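Local coordinates for CofB (Escherichia coli, PDB 4QS4), which acts as the minor pilin that initiates assembly of the CFA/III type IV pilus in enterotoxigenic Escherichia coli, at residues Asp149-Phe154 against Gly228-Ile233; Thr65-Asn70 against Ala144-Asp149; Thr202-Lys207 against Gly219-Thr224. One frame throughout, in Å; residues are numbered along the deposited sequence.

Contact 1 of 3, residues Asp149-Phe154 against Gly228-Ile233; sequences DFILTF and GLRLSI
Ser-232 gives its hydroxyl hydrogen bond to Asp-149, OG to OD1 at 2.6 Å, and the oxygen is met from above the carboxylate plane, 51° out of it. The other oxygen, OD2, lies over one face of the Arg-230 guanidinium, 3.8 Å from NH1; this is a long salt bridge in which no N-H points at the acceptor. A water bridges the same two atoms, at 2.7 Å from Asp-149 OD2 and 3.1 Å from Arg-230 NH1. Arg-230 CG stands anti to the backbone N (chi1 -175°), and a bend at chi3 turns a guanidinium face toward OD2, the two planes 33° apart. Its NH2 is held by Leu-69 O, it makes a cation-pi contact with Tyr-187, and Asp-149 has a second cation in Arg-147.

The opposite face of the strand pair is apolar. Leu-152 CD1 meets Leu-231 CD1 at 3.6 Å, while Ile-233 CD1 approaches Phe-150 CE2 obliquely at 4.1 Å. The backbones fix this register through two hydrogen-bonded pairs, Phe-150 with Leu-231 and Leu-152 with Leu-229; the Leu-152 N to Leu-229 O bond is 2.7 Å long. Phe-150 and Ile-233 rest on Ile-24 of helix 9-32. An antiparallel sheet with one face packed against the long N-terminal helix is the hallmark of the type IV pilin fold.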
loop_
_atom_site.group_PDB
_atom_site.type_symbol
_atom_site.label_atom_id
_atom_site.label_comp_id
_atom_site.label_asym_id
_atom_site.label_seq_id
_atom_site.Cartn_x
_atom_site.Cartn_y
_atom_site.Cartn_z
ATOM N N ASP A 149 20.306 12.147 -27.132
ATOM C CA ASP A 149 19.599 13.182 -27.876
ATOM C C ASP A 149 18.574 12.568 -28.812
ATOM O O ASP A 149 18.888 11.646 -29.566
ATOM C CB ASP A 149 20.570 14.036 -28.696
ATOM C CG ASP A 149 21.523 14.838 -27.838
ATOM O OD1 ASP A 149 21.217 15.105 -26.650
ATOM O OD2 ASP A 149 22.588 15.217 -28.375
ATOM N N PHE A 150 17.350 13.086 -28.758
ATOM C CA PHE A 150 16.294 12.678 -29.668
ATOM C C PHE A 150 15.983 13.822 -30.609
ATOM O O PHE A 150 15.614 14.906 -30.170
ATOM C CB PHE A 150 15.040 12.290 -28.892
ATOM C CG PHE A 150 15.234 11.084 -28.031
ATOM C CD1 PHE A 150 14.944 9.817 -28.517
ATOM C CD2 PHE A 150 15.732 11.216 -26.744
ATOM C CE1 PHE A 150 15.129 8.694 -27.716
ATOM C CE2 PHE A 150 15.923 10.102 -25.946
ATOM C CZ PHE A 150 15.624 8.843 -26.432
ATOM N N ILE A 151 16.158 13.573 -31.897
ATOM C CA ILE A 151 15.862 14.564 -32.917
ATOM C C ILE A 151 14.447 14.305 -33.417
ATOM O O ILE A 151 14.167 13.249 -33.986
ATOM C CB ILE A 151 16.864 14.511 -34.083
ATOM C CG1 ILE A 151 18.246 15.016 -33.623
ATOM C CG2 ILE A 151 16.359 15.358 -35.250
ATOM C CD1 ILE A 151 19.016 14.050 -32.743
ATOM N N LEU A 152 13.565 15.265 -33.169
ATOM C CA LEU A 152 12.182 15.175 -33.596
ATOM C C LEU A 152 11.995 15.951 -34.888
ATOM O O LEU A 152 12.216 17.157 -34.921
ATOM C CB LEU A 152 11.266 15.739 -32.516
ATOM C CG LEU A 152 11.380 15.047 -31.161
ATOM C CD1 LEU A 152 10.316 15.565 -30.215
ATOM C CD2 LEU A 152 11.277 13.537 -31.312
ATOM N N THR A 153 11.616 15.250 -35.952
ATOM C CA THR A 153 11.350 15.882 -37.239
ATOM C C THR A 153 9.935 16.448 -37.250
ATOM O O THR A 153 8.994 15.803 -36.778
ATOM C CB THR A 153 11.534 14.904 -38.421
ATOM O OG1 THR A 153 11.489 15.628 -39.657
ATOM C CG2 THR A 153 10.454 13.814 -38.437
ATOM N N PHE A 154 9.792 17.658 -37.777
ATOM C CA PHE A 154 8.485 18.287 -37.913
ATOM C C PHE A 154 8.082 18.311 -39.385
ATOM O O PHE A 154 8.700 19.004 -40.193
ATOM C CB PHE A 154 8.484 19.702 -37.339
ATOM C CG PHE A 154 7.124 20.338 -37.327
ATOM C CD1 PHE A 154 6.187 19.973 -36.373
ATOM C CD2 PHE A 154 6.772 21.289 -38.280
ATOM C CE1 PHE A 154 4.923 20.547 -36.361
ATOM C CE2 PHE A 154 5.510 21.869 -38.274
ATOM C CZ PHE A 154 4.584 21.497 -37.312
ATOM N N GLY A 228 13.336 21.067 -36.763
ATOM C CA GLY A 228 13.031 20.041 -35.778
ATOM C C GLY A 228 13.474 20.485 -34.401
ATOM O O GLY A 228 13.965 21.607 -34.227
ATOM N N LEU A 229 13.283 19.602 -33.424
ATOM C CA LEU A 229 13.723 19.827 -32.060
ATOM C C LEU A 229 14.667 18.709 -31.668
ATOM O O LEU A 229 14.432 17.550 -32.006
ATOM C CB LEU A 229 12.538 19.811 -31.098
ATOM C CG LEU A 229 11.522 20.945 -31.186
ATOM C CD1 LEU A 229 10.315 20.609 -30.324
ATOM C CD2 LEU A 229 12.144 22.263 -30.752
ATOM N N ARG A 230 15.727 19.053 -30.951
ATOM C CA ARG A 230 16.591 18.055 -30.347
ATOM C C ARG A 230 16.369 18.098 -28.850
ATOM O O ARG A 230 16.660 19.106 -28.205
ATOM C CB ARG A 230 18.065 18.293 -30.678
ATOM C CG ARG A 230 18.970 17.183 -30.162
ATOM C CD ARG A 230 20.441 17.494 -30.377
ATOM N NE ARG A 230 20.886 18.618 -29.558
ATOM C CZ ARG A 230 22.137 19.066 -29.506
ATOM N NH1 ARG A 230 23.091 18.481 -30.223
ATOM N NH2 ARG A 230 22.436 20.106 -28.732
ATOM N N LEU A 231 15.823 17.008 -28.315
ATOM C CA LEU A 231 15.594 16.861 -26.885
ATOM C C LEU A 231 16.733 16.057 -26.272
ATOM O O LEU A 231 16.954 14.909 -26.647
ATOM C CB LEU A 231 14.274 16.135 -26.629
ATOM C CG LEU A 231 13.018 16.747 -27.242
ATOM C CD1 LEU A 231 11.818 15.854 -26.957
ATOM C CD2 LEU A 231 12.788 18.153 -26.713
ATOM N N SER A 232 17.453 16.668 -25.337
ATOM C CA SER A 232 18.581 16.016 -24.677
ATOM C C SER A 232 18.128 15.479 -23.336
ATOM O O SER A 232 17.469 16.184 -22.565
ATOM C CB SER A 232 19.737 17.000 -24.483
ATOM O OG SER A 232 20.321 17.336 -25.730
ATOM N N ILE A 233 18.466 14.222 -23.067
ATOM C CA ILE A 233 18.123 13.603 -21.794
ATOM C C ILE A 233 19.373 13.006 -21.152
ATOM O O ILE A 233 20.198 12.382 -21.817
ATOM C CB ILE A 233 16.987 12.583 -21.975
ATOM C CG1 ILE A 233 15.751 13.329 -22.490
ATOM C CG2 ILE A 233 16.661 11.891 -20.655
ATOM C CD1 ILE A 233 14.609 12.452 -22.901
HETATM O O HOH W 1 23.235 15.513 -31.026
#

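Contact 2 of 3, residues Thr65-Asn70 against Ala144-Asp149; sequences TNKDLN and AIERVD. With SO4 (sulfate ion), chain F.
Leu-69 lays its CD1 methyl over the centre of one face of the Arg-147 guanidinium, 3.6 Å above the plane. The edge of that flat group is occupied by polar partners. Arg-147 NH2 donates to Asn-66 O at 3.0 Å, nearly in line with the carbonyl bond, and NH1 adds a weak bond to Lys-67 O at 2.9 Å. On the strand side Arg-147 grips Asp-149 side-on: NE donates to OD1 at 3.0 Å and NH2 to OD2 at 2.9 Å, both acceptors close to the guanidinium plane. The bidentate grip fixes the rotation of the guanidinium, so that its remaining edge faces the carbonyls of the loop.

The Asn-66 amide stands almost perpendicular to the guanidinium, with 87° between the planes. CG sits between the backbone N and the carbonyl carbon (chi1 53°), and from there Asn-66 ND2 donates, over 2.9 Å, to the water that Asp-149 and Arg-230 share; OD1 pairs with Thr-64 OG1. Further out, Lys-67 NZ forms a salt bridge at 3.1 Å with Glu-146 OE1, which meets it with its syn lone pair; NZ also binds Thr-137 O. A sulfate, probably from the crystallisation liquor, lies by the backbone of Lys-67 and Asp-68, and Ser-71 OG binds it too; its very short approach to Asp-68 N is doubtful. Asp-68 OD1 closes an Asx turn onto Asn-70 N.

The loop 65-70 thus lies against one face of the sheet, beside residues 147-149 of strand 145-154. Arg-147 touches Val-135 of strand 127-136 and Ser-232 of strand 226-233, the two neighbours of its own strand, and Leu-69 extends the packing to Tyr-187 and Asp-185 of strand 185-191.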
loop_
_atom_site.group_PDB
_atom_site.type_symbol
_atom_site.label_atom_id
_atom_site.label_comp_id
_atom_site.label_asym_id
_atom_site.label_seq_id
_atom_site.Cartn_x
_atom_site.Cartn_y
_atom_site.Cartn_z
ATOM N N THR A 65 30.029 11.907 -30.694
ATOM C CA THR A 65 31.095 12.407 -29.821
ATOM C C THR A 65 30.895 13.868 -29.426
ATOM O O THR A 65 31.807 14.495 -28.874
ATOM C CB THR A 65 32.463 12.247 -30.509
ATOM O OG1 THR A 65 32.436 12.883 -31.787
ATOM C CG2 THR A 65 32.782 10.764 -30.702
ATOM N N ASN A 66 29.702 14.400 -29.686
ATOM C CA ASN A 66 29.417 15.800 -29.393
ATOM C C ASN A 66 29.012 15.973 -27.946
ATOM O O ASN A 66 27.844 16.198 -27.642
ATOM C CB ASN A 66 28.358 16.387 -30.345
ATOM C CG ASN A 66 27.089 15.566 -30.400
ATOM O OD1 ASN A 66 27.136 14.343 -30.507
ATOM N ND2 ASN A 66 25.948 16.238 -30.329
ATOM N N LYS A 67 29.992 15.852 -27.049
ATOM C CA LYS A 67 29.771 16.031 -25.602
ATOM C C LYS A 67 29.274 17.446 -25.284
ATOM O O LYS A 67 28.456 17.651 -24.390
ATOM C CB LYS A 67 31.069 15.788 -24.829
ATOM C CG LYS A 67 31.576 14.353 -24.856
ATOM C CD LYS A 67 33.079 14.327 -24.611
ATOM C CE LYS A 67 33.552 12.989 -24.079
ATOM N NZ LYS A 67 33.160 12.812 -22.654
ATOM N N ASP A 68 29.799 18.413 -26.017
ATOM C CA ASP A 68 29.377 19.805 -25.907
ATOM C C ASP A 68 28.063 19.969 -26.673
ATOM O O ASP A 68 27.986 19.638 -27.860
ATOM C CB ASP A 68 30.480 20.714 -26.473
ATOM C CG ASP A 68 30.128 22.197 -26.430
ATOM O OD1 ASP A 68 29.121 22.590 -25.804
ATOM O OD2 ASP A 68 30.886 22.977 -27.050
ATOM N N LEU A 69 27.042 20.470 -25.982
ATOM C CA LEU A 69 25.725 20.732 -26.572
ATOM C C LEU A 69 25.777 21.649 -27.791
ATOM O O LEU A 69 24.900 21.584 -28.646
ATOM C CB LEU A 69 24.780 21.370 -25.540
ATOM C CG LEU A 69 24.091 20.520 -24.469
ATOM C CD1 LEU A 69 23.208 19.460 -25.101
ATOM C CD2 LEU A 69 25.100 19.891 -23.521
ATOM N N ASN A 70 26.778 22.526 -27.845
ATOM C CA ASN A 70 26.905 23.501 -28.928
ATOM C C ASN A 70 27.781 23.053 -30.098
ATOM O O ASN A 70 27.849 23.745 -31.102
ATOM C CB ASN A 70 27.441 24.832 -28.382
ATOM C CG ASN A 70 26.461 25.514 -27.449
ATOM O OD1 ASN A 70 25.252 25.318 -27.537
ATOM N ND2 ASN A 70 26.984 26.333 -26.555
ATOM N N ALA A 144 30.353 3.982 -22.295
ATOM C CA ALA A 144 29.217 4.474 -21.534
ATOM C C ALA A 144 28.622 5.696 -22.252
ATOM O O ALA A 144 29.309 6.381 -23.016
ATOM C CB ALA A 144 29.637 4.840 -20.109
ATOM N N ILE A 145 27.343 5.944 -22.004
ATOM C CA ILE A 145 26.594 6.994 -22.692
ATOM C C ILE A 145 26.246 8.103 -21.710
ATOM O O ILE A 145 25.566 7.887 -20.708
ATOM C CB ILE A 145 25.317 6.440 -23.346
ATOM C CG1 ILE A 145 25.692 5.455 -24.450
ATOM C CG2 ILE A 145 24.444 7.577 -23.890
ATOM C CD1 ILE A 145 24.569 4.525 -24.860
ATOM N N GLU A 146 26.714 9.293 -22.047
ATOM C CA GLU A 146 26.672 10.458 -21.182
ATOM C C GLU A 146 25.402 11.274 -21.406
ATOM O O GLU A 146 24.959 12.013 -20.529
ATOM C CB GLU A 146 27.890 11.293 -21.535
ATOM C CG GLU A 146 28.109 12.559 -20.759
ATOM C CD GLU A 146 29.281 13.302 -21.338
ATOM O OE1 GLU A 146 30.392 12.742 -21.270
ATOM O OE2 GLU A 146 29.085 14.406 -21.893
ATOM N N ARG A 147 24.826 11.145 -22.598
ATOM C CA ARG A 147 23.634 11.904 -22.957
ATOM C C ARG A 147 22.933 11.215 -24.118
ATOM O O ARG A 147 23.580 10.612 -24.975
ATOM C CB ARG A 147 24.032 13.334 -23.349
ATOM C CG ARG A 147 22.887 14.325 -23.346
ATOM C CD ARG A 147 23.356 15.723 -23.700
ATOM N NE ARG A 147 23.640 15.860 -25.132
ATOM C CZ ARG A 147 24.817 16.173 -25.674
ATOM N NH1 ARG A 147 25.889 16.410 -24.925
ATOM N NH2 ARG A 147 24.918 16.259 -27.002
ATOM N N VAL A 148 21.610 11.288 -24.130
ATOM C CA VAL A 148 20.819 10.742 -25.222
ATOM C C VAL A 148 20.027 11.879 -25.854
ATOM O O VAL A 148 19.193 12.504 -25.191
ATOM C CB VAL A 148 19.865 9.637 -24.739
ATOM C CG1 VAL A 148 19.085 9.040 -25.911
ATOM C CG2 VAL A 148 20.648 8.555 -24.005
ATOM N N ASP A 149 20.306 12.147 -27.132
ATOM C CA ASP A 149 19.599 13.182 -27.876
ATOM C C ASP A 149 18.574 12.568 -28.812
ATOM O O ASP A 149 18.888 11.646 -29.566
ATOM C CB ASP A 149 20.570 14.036 -28.696
ATOM C CG ASP A 149 21.523 14.838 -27.838
ATOM O OD1 ASP A 149 21.217 15.105 -26.650
ATOM O OD2 ASP A 149 22.588 15.217 -28.375
HETATM S S SO4 F . 32.651 17.987 -28.291
HETATM O O1 SO4 F . 33.392 19.261 -28.134
HETATM O O2 SO4 F . 32.764 17.526 -29.696
HETATM O O3 SO4 F . 33.232 16.992 -27.362
HETATM O O4 SO4 F . 31.232 18.179 -27.964
HETATM O O HOH W 1 23.235 15.513 -31.026
#

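Contact 3 of 3, residues Thr202-Lys207 against Gly219-Thr224; sequences TTISGK and GSLDKT
No flat side-chain group lies between Ile-204 and Leu-221, which meet as aliphatic chains crossing at about a right angle, CD1 to CD2 at 3.7 Å. The flat group nearby is the Asp-222 carboxylate, and its partners belong to its own segment: Thr-224 OG1 and Thr-224 N both reach OD1 from the same face of its plane. Thr-224 OG1 donates to Asp-222 OD1 at 2.6 Å from the syn side, 29° out of the plane. Thr-224 N reaches the same Asp-222 OD1 at 2.9 Å, nearly in line with the carboxylate bond. The second bond makes this an Asx turn, which follows Leu-221 in the chain.

Leu-221 CD2 touches both Ile-204 and Thr-202 of the other segment, meeting Thr-202 CG2 tip to tip at 3.8 Å. That methyl stands anti to the backbone N of Thr-202, while OG1, anti to the carbonyl carbon (chi1 -67°), hydrogen-bonds Glu-190 OE1. Ser-220 OG lies 4.0 Å from Ile-204 CD1. No hydrogen bond crosses between the segments. The buried area is small, 143 Å².

Leu-221 also touches Phe-163, Leu-209 and Tyr-227. Ile-204 opens the type I' turn to Lys-207, closed by paired backbone bonds between these two residues. Such a turn is characteristic of a tight two-residue beta hairpin, here strands 200-204 and 207-208 at one border of the pilin sheet.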
loop_
_atom_site.group_PDB
_atom_site.type_symbol
_atom_site.label_atom_id
_atom_site.label_comp_id
_atom_site.label_asym_id
_atom_site.label_seq_id
_atom_site.Cartn_x
_atom_site.Cartn_y
_atom_site.Cartn_z
ATOM N N THR A 202 20.542 24.768 -35.479
ATOM C CA THR A 202 20.182 26.070 -36.018
ATOM C C THR A 202 20.999 27.110 -35.260
ATOM O O THR A 202 21.182 26.988 -34.052
ATOM C CB THR A 202 18.665 26.331 -35.882
ATOM O OG1 THR A 202 17.950 25.410 -36.725
ATOM C CG2 THR A 202 18.316 27.754 -36.284
ATOM N N THR A 203 21.519 28.105 -35.969
ATOM C CA THR A 203 22.338 29.144 -35.338
ATOM C C THR A 203 21.786 30.528 -35.620
ATOM O O THR A 203 21.203 30.759 -36.679
ATOM C CB THR A 203 23.805 29.084 -35.817
ATOM O OG1 THR A 203 23.863 29.235 -37.239
ATOM C CG2 THR A 203 24.445 27.754 -35.416
ATOM N N ILE A 204 21.949 31.430 -34.653
ATOM C CA ILE A 204 21.728 32.869 -34.857
ATOM C C ILE A 204 23.090 33.528 -34.692
ATOM O O ILE A 204 23.672 33.467 -33.608
ATOM C CB ILE A 204 20.742 33.477 -33.825
ATOM C CG1 ILE A 204 19.390 32.754 -33.855
ATOM C CG2 ILE A 204 20.550 34.976 -34.072
ATOM C CD1 ILE A 204 18.635 32.892 -35.160
ATOM N N SER A 205 23.609 34.125 -35.765
ATOM C CA SER A 205 24.949 34.719 -35.758
ATOM C C SER A 205 25.989 33.762 -35.164
ATOM O O SER A 205 26.754 34.126 -34.272
ATOM C CB SER A 205 24.938 36.042 -34.985
ATOM O OG SER A 205 24.034 36.959 -35.576
ATOM N N GLY A 206 25.976 32.517 -35.636
ATOM C CA GLY A 206 26.939 31.515 -35.196
ATOM C C GLY A 206 26.642 30.813 -33.885
ATOM O O GLY A 206 27.278 29.806 -33.586
ATOM N N LYS A 207 25.690 31.324 -33.101
ATOM C CA LYS A 207 25.366 30.737 -31.795
ATOM C C LYS A 207 24.193 29.760 -31.925
ATOM O O LYS A 207 23.126 30.145 -32.397
ATOM C CB LYS A 207 25.021 31.831 -30.774
ATOM C CG LYS A 207 24.871 31.303 -29.348
ATOM C CD LYS A 207 24.560 32.404 -28.334
ATOM C CE LYS A 207 24.197 31.786 -26.986
ATOM N NZ LYS A 207 23.999 32.799 -25.911
ATOM N N GLY A 219 12.082 35.802 -36.457
ATOM C CA GLY A 219 12.027 36.571 -37.700
ATOM C C GLY A 219 13.189 36.330 -38.648
ATOM O O GLY A 219 12.992 36.224 -39.858
ATOM N N SER A 220 14.398 36.225 -38.100
ATOM C CA SER A 220 15.614 36.110 -38.910
ATOM C C SER A 220 15.997 34.658 -39.189
ATOM O O SER A 220 17.141 34.267 -38.965
ATOM C CB SER A 220 16.776 36.818 -38.208
ATOM O OG SER A 220 17.172 36.107 -37.046
ATOM N N LEU A 221 15.044 33.865 -39.682
ATOM C CA LEU A 221 15.297 32.461 -40.003
ATOM C C LEU A 221 14.620 32.037 -41.304
ATOM O O LEU A 221 13.466 32.387 -41.561
ATOM C CB LEU A 221 14.830 31.556 -38.863
ATOM C CG LEU A 221 15.682 31.542 -37.593
ATOM C CD1 LEU A 221 14.989 30.721 -36.518
ATOM C CD2 LEU A 221 17.078 31.001 -37.871
ATOM N N ASP A 222 15.351 31.267 -42.110
ATOM C CA ASP A 222 14.893 30.836 -43.434
ATOM C C ASP A 222 13.658 29.938 -43.323
ATOM O O ASP A 222 13.722 28.846 -42.757
ATOM C CB ASP A 222 16.029 30.099 -44.159
ATOM C CG ASP A 222 15.681 29.726 -45.593
ATOM O OD1 ASP A 222 14.482 29.607 -45.927
ATOM O OD2 ASP A 222 16.623 29.533 -46.387
ATOM N N LYS A 223 12.548 30.400 -43.895
ATOM C CA LYS A 223 11.249 29.746 -43.730
ATOM C C LYS A 223 11.072 28.517 -44.624
ATOM O O LYS A 223 10.202 27.688 -44.361
ATOM C CB LYS A 223 10.114 30.742 -44.001
ATOM C CG LYS A 223 10.181 32.016 -43.163
ATOM C CD LYS A 223 9.060 32.997 -43.493
ATOM C CE LYS A 223 7.689 32.478 -43.082
ATOM N NZ LYS A 223 7.635 32.039 -41.656
ATOM N N THR A 224 11.886 28.399 -45.673
ATOM C CA THR A 224 11.795 27.261 -46.594
ATOM C C THR A 224 12.372 25.985 -45.989
ATOM O O THR A 224 11.868 24.894 -46.252
ATOM C CB THR A 224 12.524 27.528 -47.928
ATOM O OG1 THR A 224 13.908 27.805 -47.677
ATOM C CG2 THR A 224 11.889 28.702 -48.668
#

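All three contacts belong to the N-terminal pilin domain and reach the same antiparallel sheet. Contacts 1 and 2 have centres about 13 Å apart, share Asp-149 and one water, and are tied further by Ile-233 N to Val-148 O at 2.8 Å, probably a hydrogen bond. Contact 3 sits toward the 207-208 border of the sheet, its centre about 17 Å from that of contact 1 and about 23 Å from that of contact 2. Along the chain contact 2 closes before contact 1 opens, and contact 3 is nested inside the loop that contact 1 closes. Strand 226-233, the last of this sheet in sequence, is inserted between 145-154 and 185-191, joining earlier and later parts of the domain.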